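Local atomic coordinates of dTDP-4-dehydrorhamnose 3,5-epimerase (PDB entry 6C46), a protein that probably epimerises the 3' and 5' carbons of the sugar of dTDP-4-dehydro-6-deoxy-glucose, a step in making dTDP-L-rhamnose. Residues Ala77-Ser83 / Leu117-Arg123. Numbering follows the deposited sequence.
Sequences AQAKLVS and LQFYVPR
R123 lies along the backbone of A77-A79, and its long chain can be followed outward from the main chain. CB rests on the methyl of A77, R123 CG comes within 3.3 Å of A79 N, and R123 CD passes 3.4 Å from A77 O. The chain is extended from CG to NE (chi2 -172°, chi3 -179°), which carries the guanidinium across this carbonyl, so that A77 O sits over one face of the flat group, toward its rim. R123 NE is 3.2 Å from A77 O but badly angled for a hydrogen bond; its charge is answered by a salt bridge to D143, whose carboxylate also accepts from A79 N. Small alanines at 77 and 79 leave the room this aliphatic stem needs.

Beyond A79 the segments become antiparallel strands, K80-S83 and Q118-V121. K80 and V121 form a hydrogen-bonded pair, V121 N to K80 O being almost straight at 2.8 Å (174°); V82 and F119 repeat the pattern. Just before the strand begins at K80, a water lies 2.6 Å from Q78 O and can also donate to P122 O, though it has more acceptors near it than protons to give.

On the L81 and Y120 face, the Y120 ring extends back alongside A79, with Y120 CE1 3.8 Å from A79 CB, while L81 CD1 packs on Y120 CB. On the other face, beta-branched V82 suits an extended strand: V82 CG2 meets F119 CB at 3.7 Å and lies at the edge of the ring.

V82 also touches Y140, the predicted proton donor, and K80 lies near H70, the predicted proton acceptor. Within the cupin fold, strands 20-23 and 135-142 flank the pair in its antiparallel sheet, while V82, F119 and V121 pack against strand 88-95 of the facing sheet and F43 meets Y120 edge-to-face from helix 40-47.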
# COMPACT_ATOMS: atom_id res chain seq x y z
N ALA A 77 -3.98 -16.01 12.78
CA ALA A 77 -3.86 -14.64 13.29
C ALA A 77 -3.10 -13.77 12.29
O ALA A 77 -2.16 -14.21 11.63
CB ALA A 77 -3.15 -14.62 14.65
N GLN A 78 -3.54 -12.52 12.17
CA GLN A 78 -2.99 -11.57 11.20
C GLN A 78 -2.37 -10.40 11.92
O GLN A 78 -3.08 -9.69 12.63
CB GLN A 78 -4.09 -11.04 10.28
CG GLN A 78 -4.75 -12.08 9.40
CD GLN A 78 -5.97 -11.53 8.69
OE1 GLN A 78 -6.87 -10.98 9.32
NE2 GLN A 78 -6.03 -11.72 7.36
N ALA A 79 -1.06 -10.19 11.73
CA ALA A 79 -0.49 -8.88 12.04
C ALA A 79 -0.97 -7.90 10.98
O ALA A 79 -1.14 -8.26 9.82
CB ALA A 79 1.04 -8.94 12.06
N LYS A 80 -1.22 -6.64 11.40
CA LYS A 80 -1.80 -5.62 10.54
C LYS A 80 -0.94 -4.37 10.56
O LYS A 80 -0.54 -3.92 11.63
CB LYS A 80 -3.23 -5.29 10.97
CG LYS A 80 -4.18 -6.49 10.83
CD LYS A 80 -5.49 -6.33 11.62
CE LYS A 80 -6.35 -7.60 11.55
NZ LYS A 80 -7.48 -7.60 12.58
N LEU A 81 -0.65 -3.82 9.38
CA LEU A 81 0.03 -2.54 9.24
C LEU A 81 -0.98 -1.60 8.61
O LEU A 81 -1.35 -1.78 7.44
CB LEU A 81 1.28 -2.66 8.37
CG LEU A 81 2.12 -1.40 8.24
CD1 LEU A 81 2.67 -0.94 9.59
CD2 LEU A 81 3.25 -1.70 7.25
N VAL A 82 -1.46 -0.63 9.38
CA VAL A 82 -2.63 0.11 8.96
C VAL A 82 -2.29 1.59 8.81
O VAL A 82 -1.40 2.12 9.48
CB VAL A 82 -3.80 -0.10 9.95
CG1 VAL A 82 -4.10 -1.58 10.11
CG2 VAL A 82 -3.47 0.44 11.31
N SER A 83 -3.00 2.25 7.89
CA SER A 83 -2.82 3.68 7.70
C SER A 83 -4.08 4.23 7.05
O SER A 83 -4.96 3.49 6.62
CB SER A 83 -1.58 4.00 6.87
OG SER A 83 -1.65 3.38 5.58
N LEU A 117 1.08 8.55 9.15
CA LEU A 117 1.52 7.53 10.09
C LEU A 117 1.00 6.14 9.73
O LEU A 117 -0.07 5.98 9.14
CB LEU A 117 1.05 7.89 11.51
CG LEU A 117 1.66 9.19 12.08
CD1 LEU A 117 1.08 9.55 13.49
CD2 LEU A 117 3.17 9.07 12.14
N GLN A 118 1.76 5.12 10.12
CA GLN A 118 1.29 3.75 10.07
C GLN A 118 1.37 3.15 11.46
O GLN A 118 2.23 3.51 12.26
CB GLN A 118 2.13 2.90 9.13
CG GLN A 118 2.16 3.40 7.70
CD GLN A 118 3.30 2.73 6.98
OE1 GLN A 118 3.13 1.65 6.43
NE2 GLN A 118 4.50 3.33 7.05
N PHE A 119 0.50 2.18 11.71
CA PHE A 119 0.34 1.57 13.03
C PHE A 119 0.50 0.07 12.82
O PHE A 119 -0.21 -0.52 12.00
CB PHE A 119 -1.04 1.94 13.59
CG PHE A 119 -1.29 1.53 15.03
CD1 PHE A 119 -2.57 1.19 15.44
CD2 PHE A 119 -0.29 1.56 15.97
CE1 PHE A 119 -2.85 0.86 16.78
CE2 PHE A 119 -0.54 1.23 17.29
CZ PHE A 119 -1.83 0.87 17.70
N TYR A 120 1.48 -0.53 13.49
CA TYR A 120 1.74 -1.97 13.37
C TYR A 120 1.11 -2.68 14.56
O TYR A 120 1.51 -2.44 15.70
CB TYR A 120 3.24 -2.30 13.31
CG TYR A 120 3.49 -3.80 13.39
CD1 TYR A 120 3.25 -4.62 12.29
CD2 TYR A 120 3.93 -4.41 14.57
CE1 TYR A 120 3.45 -5.99 12.35
CE2 TYR A 120 4.13 -5.81 14.65
CZ TYR A 120 3.89 -6.58 13.53
OH TYR A 120 4.07 -7.95 13.56
N VAL A 121 0.15 -3.56 14.29
CA VAL A 121 -0.64 -4.30 15.26
C VAL A 121 -0.22 -5.77 15.16
O VAL A 121 -0.53 -6.43 14.15
CB VAL A 121 -2.15 -4.15 14.98
CG1 VAL A 121 -2.95 -4.85 16.05
CG2 VAL A 121 -2.57 -2.67 14.87
N PRO A 122 0.46 -6.31 16.16
CA PRO A 122 0.96 -7.70 16.05
C PRO A 122 -0.16 -8.73 15.99
O PRO A 122 -1.30 -8.47 16.36
CB PRO A 122 1.78 -7.88 17.35
CG PRO A 122 2.05 -6.45 17.86
CD PRO A 122 0.88 -5.63 17.40
N ARG A 123 0.21 -9.95 15.57
CA ARG A 123 -0.65 -11.10 15.79
C ARG A 123 -0.95 -11.24 17.28
O ARG A 123 -0.08 -10.98 18.12
CB ARG A 123 0.03 -12.38 15.32
CG ARG A 123 0.25 -12.44 13.79
CD ARG A 123 0.75 -13.81 13.35
NE ARG A 123 0.97 -13.83 11.90
CZ ARG A 123 1.22 -14.93 11.21
NH1 ARG A 123 1.26 -16.11 11.85
NH2 ARG A 123 1.42 -14.87 9.89
O HOH W 1 -3.37 -7.73 14.32